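Local coordinates for alpha-n-acetylglucosaminidase family protein (PDB 4A42) that probably binds carbohydrate, being a family 32 carbohydrate-binding module of a family 89 alpha-N-acetylglucosaminidase, at residues I78-K83 / G142-Y147; G84-K89 / S136-I141; S91-N96 / F129-F134. One frame throughout, in Å; residues are numbered along the deposited sequence. Where two conformers were deposited one is given.

Contact 1: I78-K83 / G142-Y147; sequences IDIVSK and GEIKIY. With CA (calcium ion), chain C.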
loop_
_atom_site.group_PDB
_atom_site.type_symbol
_atom_site.label_atom_id
_atom_site.label_comp_id
_atom_site.label_asym_id
_atom_site.label_seq_id
_atom_site.Cartn_x
_atom_site.Cartn_y
_atom_site.Cartn_z
ATOM N N ILE A 78 6.976 4.497 -3.186
ATOM C CA ILE A 78 6.204 3.364 -2.703
ATOM C C ILE A 78 6.282 2.184 -3.673
ATOM O O ILE A 78 6.058 2.345 -4.880
ATOM C CB ILE A 78 4.719 3.751 -2.474
ATOM C CG1 ILE A 78 4.615 4.889 -1.443
ATOM C CG2 ILE A 78 3.905 2.514 -2.058
ATOM C CD1 ILE A 78 3.246 5.558 -1.365
ATOM N N ASP A 79 6.601 0.999 -3.151
ATOM C CA ASP A 79 6.538 -0.236 -3.940
ATOM C C ASP A 79 5.409 -1.136 -3.453
ATOM O O ASP A 79 5.242 -1.340 -2.253
ATOM C CB ASP A 79 7.816 -1.063 -3.808
ATOM C CG ASP A 79 9.014 -0.414 -4.438
ATOM O OD1 ASP A 79 8.836 0.527 -5.235
ATOM O OD2 ASP A 79 10.141 -0.868 -4.127
ATOM N N ILE A 80 4.676 -1.722 -4.391
ATOM C CA ILE A 80 3.701 -2.757 -4.077
ATOM C C ILE A 80 4.144 -4.033 -4.767
ATOM O O ILE A 80 4.226 -4.089 -5.993
ATOM C CB ILE A 80 2.290 -2.402 -4.576
ATOM C CG1 ILE A 80 1.856 -1.046 -4.023
ATOM C CG2 ILE A 80 1.279 -3.500 -4.182
ATOM C CD1 ILE A 80 0.668 -0.460 -4.736
ATOM N N VAL A 81 4.443 -5.054 -3.980
ATOM C CA VAL A 81 4.863 -6.331 -4.535
ATOM C C VAL A 81 3.605 -7.163 -4.753
ATOM O O VAL A 81 2.912 -7.503 -3.787
ATOM C CB VAL A 81 5.849 -7.046 -3.586
ATOM C CG1 VAL A 81 6.310 -8.361 -4.189
ATOM C CG2 VAL A 81 7.053 -6.148 -3.304
ATOM N N SER A 82 3.289 -7.448 -6.014
ATOM C CA SER A 82 2.013 -8.082 -6.365
ATOM C C SER A 82 2.219 -9.508 -6.831
ATOM O O SER A 82 2.837 -9.739 -7.865
ATOM C CB SER A 82 1.311 -7.282 -7.467
ATOM O OG SER A 82 0.034 -7.829 -7.740
ATOM N N LYS A 83 1.686 -10.459 -6.071
ATOM C CA LYS A 83 1.961 -11.868 -6.300
ATOM C C LYS A 83 0.823 -12.630 -6.991
ATOM O O LYS A 83 1.009 -13.767 -7.421
ATOM C CB LYS A 83 2.378 -12.540 -4.980
ATOM C CG LYS A 83 3.783 -12.125 -4.512
ATOM C CD LYS A 83 4.866 -12.981 -5.171
ATOM C CE LYS A 83 6.268 -12.445 -4.894
ATOM N NZ LYS A 83 7.343 -13.385 -5.385
ATOM N N GLY A 142 2.368 -9.290 -1.668
ATOM C CA GLY A 142 3.488 -9.859 -0.942
ATOM C C GLY A 142 4.135 -8.884 0.015
ATOM O O GLY A 142 4.690 -9.306 1.027
ATOM N N GLU A 143 4.080 -7.595 -0.296
ATOM C CA GLU A 143 4.740 -6.600 0.522
ATOM C C GLU A 143 4.362 -5.208 0.020
ATOM O O GLU A 143 4.190 -5.011 -1.181
ATOM C CB GLU A 143 6.256 -6.784 0.406
ATOM C CG GLU A 143 7.049 -6.074 1.480
ATOM C CD GLU A 143 7.087 -6.800 2.830
ATOM O OE1 GLU A 143 6.580 -7.927 3.003
ATOM O OE2 GLU A 143 7.663 -6.223 3.743
ATOM N N ILE A 144 4.222 -4.262 0.941
ATOM C CA ILE A 144 4.102 -2.850 0.587
ATOM C C ILE A 144 5.221 -2.104 1.287
ATOM O O ILE A 144 5.369 -2.175 2.506
ATOM C CB ILE A 144 2.746 -2.255 1.010
ATOM C CG1 ILE A 144 1.630 -2.891 0.175
ATOM C CG2 ILE A 144 2.742 -0.732 0.844
ATOM C CD1 ILE A 144 0.257 -2.512 0.628
ATOM N N LYS A 145 6.041 -1.444 0.502
ATOM C CA LYS A 145 7.186 -0.709 1.001
ATOM C C LYS A 145 6.972 0.796 0.821
ATOM O O LYS A 145 6.670 1.229 -0.253
ATOM C CB LYS A 145 8.448 -1.161 0.291
ATOM C CG LYS A 145 8.635 -2.665 0.329
ATOM C CD LYS A 145 9.861 -3.142 -0.398
ATOM C CE LYS A 145 9.785 -4.623 -0.714
ATOM N NZ LYS A 145 10.873 -5.148 -1.597
ATOM N N ILE A 146 7.114 1.547 1.908
ATOM C CA ILE A 146 6.886 2.984 1.865
ATOM C C ILE A 146 8.183 3.668 2.246
ATOM O O ILE A 146 8.546 3.673 3.395
ATOM C CB ILE A 146 5.766 3.399 2.820
ATOM C CG1 ILE A 146 4.462 2.689 2.446
ATOM C CG2 ILE A 146 5.565 4.900 2.783
ATOM C CD1 ILE A 146 3.402 2.786 3.454
ATOM N N TYR A 147 8.876 4.214 1.262
ATOM C CA TYR A 147 10.195 4.770 1.494
ATOM C C TYR A 147 10.192 6.257 1.847
ATOM O O TYR A 147 9.527 7.061 1.232
ATOM C CB TYR A 147 11.131 4.517 0.336
ATOM C CG TYR A 147 11.228 3.098 -0.190
ATOM C CD1 TYR A 147 11.861 2.103 0.517
ATOM C CD2 TYR A 147 10.761 2.784 -1.436
ATOM C CE1 TYR A 147 11.971 0.820 0.003
ATOM C CE2 TYR A 147 10.870 1.516 -1.936
ATOM C CZ TYR A 147 11.482 0.544 -1.223
ATOM O OH TYR A 147 11.581 -0.701 -1.793
HETATM CA CA CA C . 5.372 -10.114 3.096
HETATM O O HOH W 1 10.387 -3.830 -4.008
#
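Asp79 reaches across from its strand to Tyr147, two residues beyond its backbone-paired partner Lys145. Its CB lies against Lys145 CB, the two side chains rising from one face of the sheet. With CG swung beside the backbone N (chi1 -68°), the carboxylate meets the Tyr147 ring edge, the two planes almost perpendicular: CG and OD1 lie near Tyr147 CE2, OD1 in the ring plane. OD2 accepts the phenol proton, Tyr147 OH lying 2.7 Å from Asp79 OD2 and above the carboxylate plane; the same oxygen takes a proton from a water that accepts from Lys145 NZ. The ammonium has a salt-bridge partner too, Glu51. Val81 CG2 packs on Glu143 CB at 3.8 Å. Glu143 bends at chi2 (79°), which turns Glu143 OE1 onto the calcium ion, 2.5 Å away, while its OE2 accepts from Gly49 N; Gly142 O binds the metal at 2.3 Å. Asn45, Asp48, Asn50 and Thr53 complete the site. Backbone hydrogen bonds join the strands, Val81 N to Glu143 O being 2.8 Å. The antiparallel pair forms the middle of a four-stranded sheet, flanked by strands 24-25 and 116-120; Ile78, Ile80 and Ile144 turn to the other face, against Phe132 of strand 126-134.

Contact 2: G84-K89 / S136-I141; sequences GNSPLK and SENVKI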
loop_
_atom_site.group_PDB
_atom_site.type_symbol
_atom_site.label_atom_id
_atom_site.label_comp_id
_atom_site.label_asym_id
_atom_site.label_seq_id
_atom_site.Cartn_x
_atom_site.Cartn_y
_atom_site.Cartn_z
ATOM N N GLY A 84 -0.352 -12.015 -7.092
ATOM C CA GLY A 84 -1.458 -12.623 -7.820
ATOM C C GLY A 84 -1.227 -12.699 -9.323
ATOM O O GLY A 84 -0.277 -12.118 -9.850
ATOM N N ASN A 85 -2.105 -13.396 -10.035
ATOM C CA ASN A 85 -1.906 -13.579 -11.477
ATOM C C ASN A 85 -2.242 -12.379 -12.358
ATOM O O ASN A 85 -1.573 -12.127 -13.382
ATOM C CB ASN A 85 -2.687 -14.788 -11.970
ATOM C CG ASN A 85 -2.018 -16.085 -11.622
ATOM O OD1 ASN A 85 -0.826 -16.115 -11.309
ATOM N ND2 ASN A 85 -2.773 -17.176 -11.685
ATOM N N SER A 86 -3.283 -11.657 -11.972
ATOM C CA SER A 86 -3.850 -10.613 -12.802
ATOM C C SER A 86 -3.086 -9.314 -12.609
ATOM O O SER A 86 -2.575 -9.057 -11.529
ATOM C CB SER A 86 -5.330 -10.402 -12.438
ATOM O OG SER A 86 -6.136 -11.509 -12.822
ATOM N N PRO A 87 -3.023 -8.476 -13.654
ATOM C CA PRO A 87 -2.455 -7.136 -13.478
ATOM C C PRO A 87 -3.145 -6.426 -12.324
ATOM O O PRO A 87 -4.365 -6.474 -12.194
ATOM C CB PRO A 87 -2.776 -6.448 -14.803
ATOM C CG PRO A 87 -2.817 -7.594 -15.787
ATOM C CD PRO A 87 -3.477 -8.706 -15.033
ATOM N N LEU A 88 -2.362 -5.776 -11.478
ATOM C CA LEU A 88 -2.928 -5.106 -10.319
ATOM C C LEU A 88 -3.608 -3.811 -10.721
ATOM O O LEU A 88 -3.054 -3.013 -11.467
ATOM C CB LEU A 88 -1.839 -4.835 -9.284
ATOM C CG LEU A 88 -2.335 -4.390 -7.908
ATOM C CD1 LEU A 88 -3.070 -5.535 -7.223
ATOM C CD2 LEU A 88 -1.168 -3.919 -7.062
ATOM N N LYS A 89 -4.825 -3.619 -10.227
ATOM C CA LYS A 89 -5.541 -2.362 -10.379
ATOM C C LYS A 89 -5.621 -1.753 -8.997
ATOM O O LYS A 89 -6.103 -2.392 -8.065
ATOM C CB LYS A 89 -6.932 -2.593 -10.975
ATOM C CG LYS A 89 -6.891 -3.101 -12.415
ATOM C CD LYS A 89 -8.265 -3.532 -12.911
ATOM C CE LYS A 89 -8.168 -4.118 -14.303
ATOM N NZ LYS A 89 -7.836 -3.068 -15.285
ATOM N N SER A 136 -8.664 -5.018 -8.622
ATOM C CA SER A 136 -8.522 -6.144 -9.516
ATOM C C SER A 136 -8.949 -7.438 -8.821
ATOM O O SER A 136 -9.276 -7.447 -7.648
ATOM C CB SER A 136 -7.101 -6.257 -10.055
ATOM O OG SER A 136 -6.167 -5.924 -9.067
ATOM N N GLU A 137 -8.965 -8.510 -9.594
ATOM C CA GLU A 137 -9.227 -9.834 -9.072
ATOM C C GLU A 137 -7.909 -10.502 -8.683
ATOM O O GLU A 137 -6.862 -10.134 -9.158
ATOM C CB GLU A 137 -9.934 -10.664 -10.131
ATOM C CG GLU A 137 -11.310 -10.156 -10.492
ATOM C CD GLU A 137 -12.226 -10.091 -9.286
ATOM O OE1 GLU A 137 -12.161 -11.023 -8.467
ATOM O OE2 GLU A 137 -13.002 -9.128 -9.145
ATOM N N ASN A 138 -8.123 -11.633 -7.905
ATOM C CA ASN A 138 -7.005 -12.388 -7.328
ATOM C C ASN A 138 -5.887 -11.531 -6.737
ATOM O O ASN A 138 -4.707 -11.801 -6.964
ATOM C CB ASN A 138 -6.430 -13.418 -8.318
ATOM C CG ASN A 138 -6.025 -12.809 -9.652
ATOM O OD1 ASN A 138 -5.014 -12.107 -9.755
ATOM N ND2 ASN A 138 -6.802 -13.099 -10.690
ATOM N N VAL A 139 -6.352 -10.510 -5.918
ATOM C CA VAL A 139 -5.288 -9.725 -5.306
ATOM C C VAL A 139 -4.497 -10.496 -4.261
ATOM O O VAL A 139 -5.071 -11.013 -3.330
ATOM C CB VAL A 139 -5.905 -8.477 -4.631
ATOM C CG1 VAL A 139 -4.884 -7.707 -3.846
ATOM C CG2 VAL A 139 -6.550 -7.587 -5.670
ATOM N N LYS A 140 -3.180 -10.545 -4.404
ATOM C CA LYS A 140 -2.334 -11.148 -3.386
ATOM C C LYS A 140 -1.119 -10.255 -3.240
ATOM O O LYS A 140 -0.286 -10.223 -4.111
ATOM C CB LYS A 140 -1.911 -12.564 -3.793
ATOM C CG LYS A 140 -3.084 -13.446 -4.137
ATOM C CD LYS A 140 -2.673 -14.865 -4.473
ATOM C CE LYS A 140 -3.906 -15.718 -4.672
ATOM N NZ LYS A 140 -3.601 -17.144 -4.851
ATOM N N ILE A 141 -1.011 -9.551 -2.130
ATOM C CA ILE A 141 0.066 -8.586 -1.964
ATOM C C ILE A 141 1.181 -9.165 -1.098
ATOM O O ILE A 141 0.970 -9.513 0.062
ATOM C CB ILE A 141 -0.474 -7.278 -1.329
ATOM C CG1 ILE A 141 -1.641 -6.712 -2.150
ATOM C CG2 ILE A 141 0.653 -6.245 -1.160
ATOM C CD1 ILE A 141 -1.302 -6.400 -3.584
HETATM O O HOH W 2 -1.905 -9.528 -6.745
HETATM O O HOH W 3 -3.232 -10.137 -9.145
#
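Asn138 and Ser86 meet through both ends of the amide. Asn138 OD1 receives the backbone N of Ser86 at 2.8 Å, and Asn138 ND2 donates to Ser86 OG at 2.7 Å, with the hydroxyl close to the amide plane. In one of two conformers of Asn138 these bonds would hold the amide's rotation; the second leaves the grip less certain. At the other end of the loops, Ser136 OG accepts an almost straight bond from Lys89 N, 2.9 Å long. A chi1 of 38° tucks this hydroxyl between its own backbone N and carbonyl carbon, and Leu88 CD1 lies 3.6 Å from Ser136 OG. Leu88 CD1 also meets Ile141 CD1 at 4.1 Å, the two side chains crossing at about a right angle. Near Gly84 a water accepts from Gly84 N and Lys140 N, alongside a weak, long bond from Gly84 N to Lys140 O. In the next shell, Tyr117 OH bonds to Leu88 N and Asn110 to Leu88 O, holding that backbone, while Phe134 backs Leu88, Val139 and Ile141. Two irregular connections between strands are thus laced together at one end of the F5/8 type C (discoidin-like) beta-sandwich, the fold of family 32 carbohydrate-binding modules.

Contact 3: S91-N96 / F129-F134; sequences SIEISN and FVRFNF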
loop_
_atom_site.group_PDB
_atom_site.type_symbol
_atom_site.label_atom_id
_atom_site.label_comp_id
_atom_site.label_asym_id
_atom_site.label_seq_id
_atom_site.Cartn_x
_atom_site.Cartn_y
_atom_site.Cartn_z
ATOM N N SER A 91 -5.083 2.170 -6.397
ATOM C CA SER A 91 -4.804 3.580 -6.178
ATOM C C SER A 91 -4.111 3.755 -4.831
ATOM O O SER A 91 -4.162 2.879 -3.965
ATOM C CB SER A 91 -6.090 4.414 -6.229
ATOM O OG SER A 91 -6.987 4.077 -5.175
ATOM N N ILE A 92 -3.433 4.886 -4.692
ATOM C CA ILE A 92 -2.741 5.243 -3.473
ATOM C C ILE A 92 -3.207 6.631 -3.066
ATOM O O ILE A 92 -3.215 7.553 -3.886
ATOM C CB ILE A 92 -1.219 5.256 -3.699
ATOM C CG1 ILE A 92 -0.749 3.921 -4.307
ATOM C CG2 ILE A 92 -0.485 5.528 -2.391
ATOM C CD1 ILE A 92 0.763 3.849 -4.480
ATOM N N GLU A 93 -3.614 6.760 -1.808
ATOM C CA GLU A 93 -4.072 8.025 -1.245
ATOM C C GLU A 93 -3.236 8.342 -0.018
ATOM O O GLU A 93 -2.796 7.441 0.679
ATOM C CB GLU A 93 -5.532 7.928 -0.808
ATOM C CG GLU A 93 -6.557 7.798 -1.919
ATOM C CD GLU A 93 -7.915 7.413 -1.367
ATOM O OE1 GLU A 93 -8.087 6.238 -1.000
ATOM O OE2 GLU A 93 -8.796 8.289 -1.268
ATOM N N ILE A 94 -3.035 9.626 0.263
ATOM C CA ILE A 94 -2.363 10.026 1.494
ATOM C C ILE A 94 -3.215 11.049 2.230
ATOM O O ILE A 94 -4.043 11.730 1.616
ATOM C CB ILE A 94 -0.950 10.594 1.230
ATOM C CG1 ILE A 94 -1.007 11.794 0.278
ATOM C CG2 ILE A 94 -0.037 9.490 0.680
ATOM C CD1 ILE A 94 0.319 12.529 0.146
ATOM N N SER A 95 -3.022 11.137 3.544
ATOM C CA SER A 95 -3.744 12.101 4.366
ATOM C C SER A 95 -2.913 12.516 5.569
ATOM O O SER A 95 -2.039 11.767 6.025
ATOM C CB SER A 95 -5.077 11.524 4.844
ATOM O OG SER A 95 -5.817 12.490 5.581
ATOM N N ASN A 96 -3.208 13.709 6.091
ATOM C CA ASN A 96 -2.613 14.185 7.329
ATOM C C ASN A 96 -3.524 13.973 8.522
ATOM O O ASN A 96 -3.073 13.625 9.600
ATOM C CB ASN A 96 -2.215 15.652 7.202
ATOM C CG ASN A 96 -1.086 15.845 6.253
ATOM O OD1 ASN A 96 -0.268 14.964 6.075
ATOM N ND2 ASN A 96 -1.027 16.998 5.638
ATOM N N PHE A 129 -1.064 9.152 6.908
ATOM C CA PHE A 129 -1.785 7.951 6.486
ATOM C C PHE A 129 -1.554 7.668 5.018
ATOM O O PHE A 129 -1.586 8.574 4.194
ATOM C CB PHE A 129 -3.285 8.104 6.746
ATOM C CG PHE A 129 -3.627 8.391 8.180
ATOM C CD1 PHE A 129 -3.869 7.361 9.076
ATOM C CD2 PHE A 129 -3.706 9.693 8.633
ATOM C CE1 PHE A 129 -4.183 7.631 10.395
ATOM C CE2 PHE A 129 -4.018 9.966 9.952
ATOM C CZ PHE A 129 -4.260 8.934 10.830
ATOM N N VAL A 130 -1.318 6.399 4.695
ATOM C CA VAL A 130 -1.187 5.983 3.312
ATOM C C VAL A 130 -2.186 4.862 3.078
ATOM O O VAL A 130 -2.134 3.820 3.740
ATOM C CB VAL A 130 0.252 5.535 2.979
ATOM C CG1 VAL A 130 0.434 5.392 1.473
ATOM C CG2 VAL A 130 1.266 6.530 3.542
ATOM N N ARG A 131 -3.110 5.090 2.145
ATOM C CA ARG A 131 -4.178 4.145 1.879
ATOM C C ARG A 131 -4.077 3.579 0.466
ATOM O O ARG A 131 -3.870 4.311 -0.503
ATOM C CB ARG A 131 -5.555 4.780 2.117
ATOM C CG ARG A 131 -6.712 3.793 1.931
ATOM C CD ARG A 131 -8.015 4.347 2.480
ATOM N NE ARG A 131 -8.515 5.457 1.682
ATOM C CZ ARG A 131 -9.561 6.202 2.024
ATOM N NH1 ARG A 131 -10.213 5.942 3.152
ATOM N NH2 ARG A 131 -9.958 7.200 1.239
ATOM N N PHE A 132 -4.194 2.255 0.379
ATOM C CA PHE A 132 -4.105 1.511 -0.869
ATOM C C PHE A 132 -5.455 0.886 -1.143
ATOM O O PHE A 132 -6.010 0.198 -0.294
ATOM C CB PHE A 132 -3.039 0.405 -0.755
ATOM C CG PHE A 132 -1.652 0.932 -0.537
ATOM C CD1 PHE A 132 -1.240 1.334 0.730
ATOM C CD2 PHE A 132 -0.757 1.037 -1.591
ATOM C CE1 PHE A 132 0.031 1.846 0.932
ATOM C CE2 PHE A 132 0.529 1.531 -1.387
ATOM C CZ PHE A 132 0.916 1.948 -0.124
ATOM N N ASN A 133 -5.994 1.128 -2.329
ATOM C CA ASN A 133 -7.241 0.499 -2.711
ATOM C C ASN A 133 -6.973 -0.422 -3.877
ATOM O O ASN A 133 -6.237 -0.064 -4.791
ATOM C CB ASN A 133 -8.261 1.572 -3.078
ATOM C CG ASN A 133 -8.302 2.687 -2.055
ATOM O OD1 ASN A 133 -8.734 2.479 -0.918
ATOM N ND2 ASN A 133 -7.812 3.867 -2.437
ATOM N N PHE A 134 -7.539 -1.623 -3.830
ATOM C CA PHE A 134 -7.297 -2.606 -4.880
ATOM C C PHE A 134 -8.612 -3.021 -5.509
ATOM O O PHE A 134 -9.536 -3.429 -4.814
ATOM C CB PHE A 134 -6.566 -3.829 -4.323
ATOM C CG PHE A 134 -5.266 -3.496 -3.658
ATOM C CD1 PHE A 134 -4.169 -3.122 -4.412
ATOM C CD2 PHE A 134 -5.142 -3.535 -2.279
ATOM C CE1 PHE A 134 -2.968 -2.799 -3.815
ATOM C CE2 PHE A 134 -3.925 -3.215 -1.663
ATOM C CZ PHE A 134 -2.839 -2.854 -2.434
#
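Glu93 OE1 is gripped from opposite faces of its carboxylate plane by Arg131 NE and Asn133 ND2, each 2.8 Å away. Arg131 presents the guanidinium side-on: NE goes to OE1, and Arg131 NH2 reaches Glu93 OE2 at 3.0 Å on the syn side but tilted 33° from the carboxylate plane, the oxygen lying in the guanidinium plane. The bend at chi3 (69°) brings this edge round to the acid. Two salt-bridge hydrogen bonds and an amide proton hold the carboxylate in place and would probably favour its ionised form. Asn133 ND2 spends a second proton on Ser91 OG, 2.9 Å away and in the amide plane, while Asn133 OD1 pairs with Ser64. Trp101 adds a cation-pi contact to Arg131. Beneath these groups strands 90-95 and 126-134 run antiparallel within one sheet of the discoidin-like beta-sandwich; Glu93 N and Arg131 O, 2.8 Å apart, make one of their backbone bonds. The opposite face is apolar. There Ile92 CD1 touches Phe132 CE2 at 3.9 Å, the side chains lying side by side, and Ile92 CG2 meets Val130 CG1 at 4.0 Å. The Phe129 ring turns an edge to Asn96 O, 3.8 Å from Phe129 CE2.

From the N terminus, the chain runs through 78-83, straight into 84-89, then into 91-96; it returns through 129-134, 136-141 and 142-147. The pairs close in reverse order: contact 3 shuts the innermost loop, contact 2 the next, and contact 1 the outermost, so all three nest without crossing. Contacts 1 and 3 lie in different sheets of the sandwich and face one another through its core, where Ile78 CD1 lies 3.9 Å from Ile92 CG2. Contact 2 joins the two connections that pass from one sheet to the other. It meets contact 1 through Lys83 N and Lys140 O, a probable hydrogen bond, and contact 3 through the Phe134 ring.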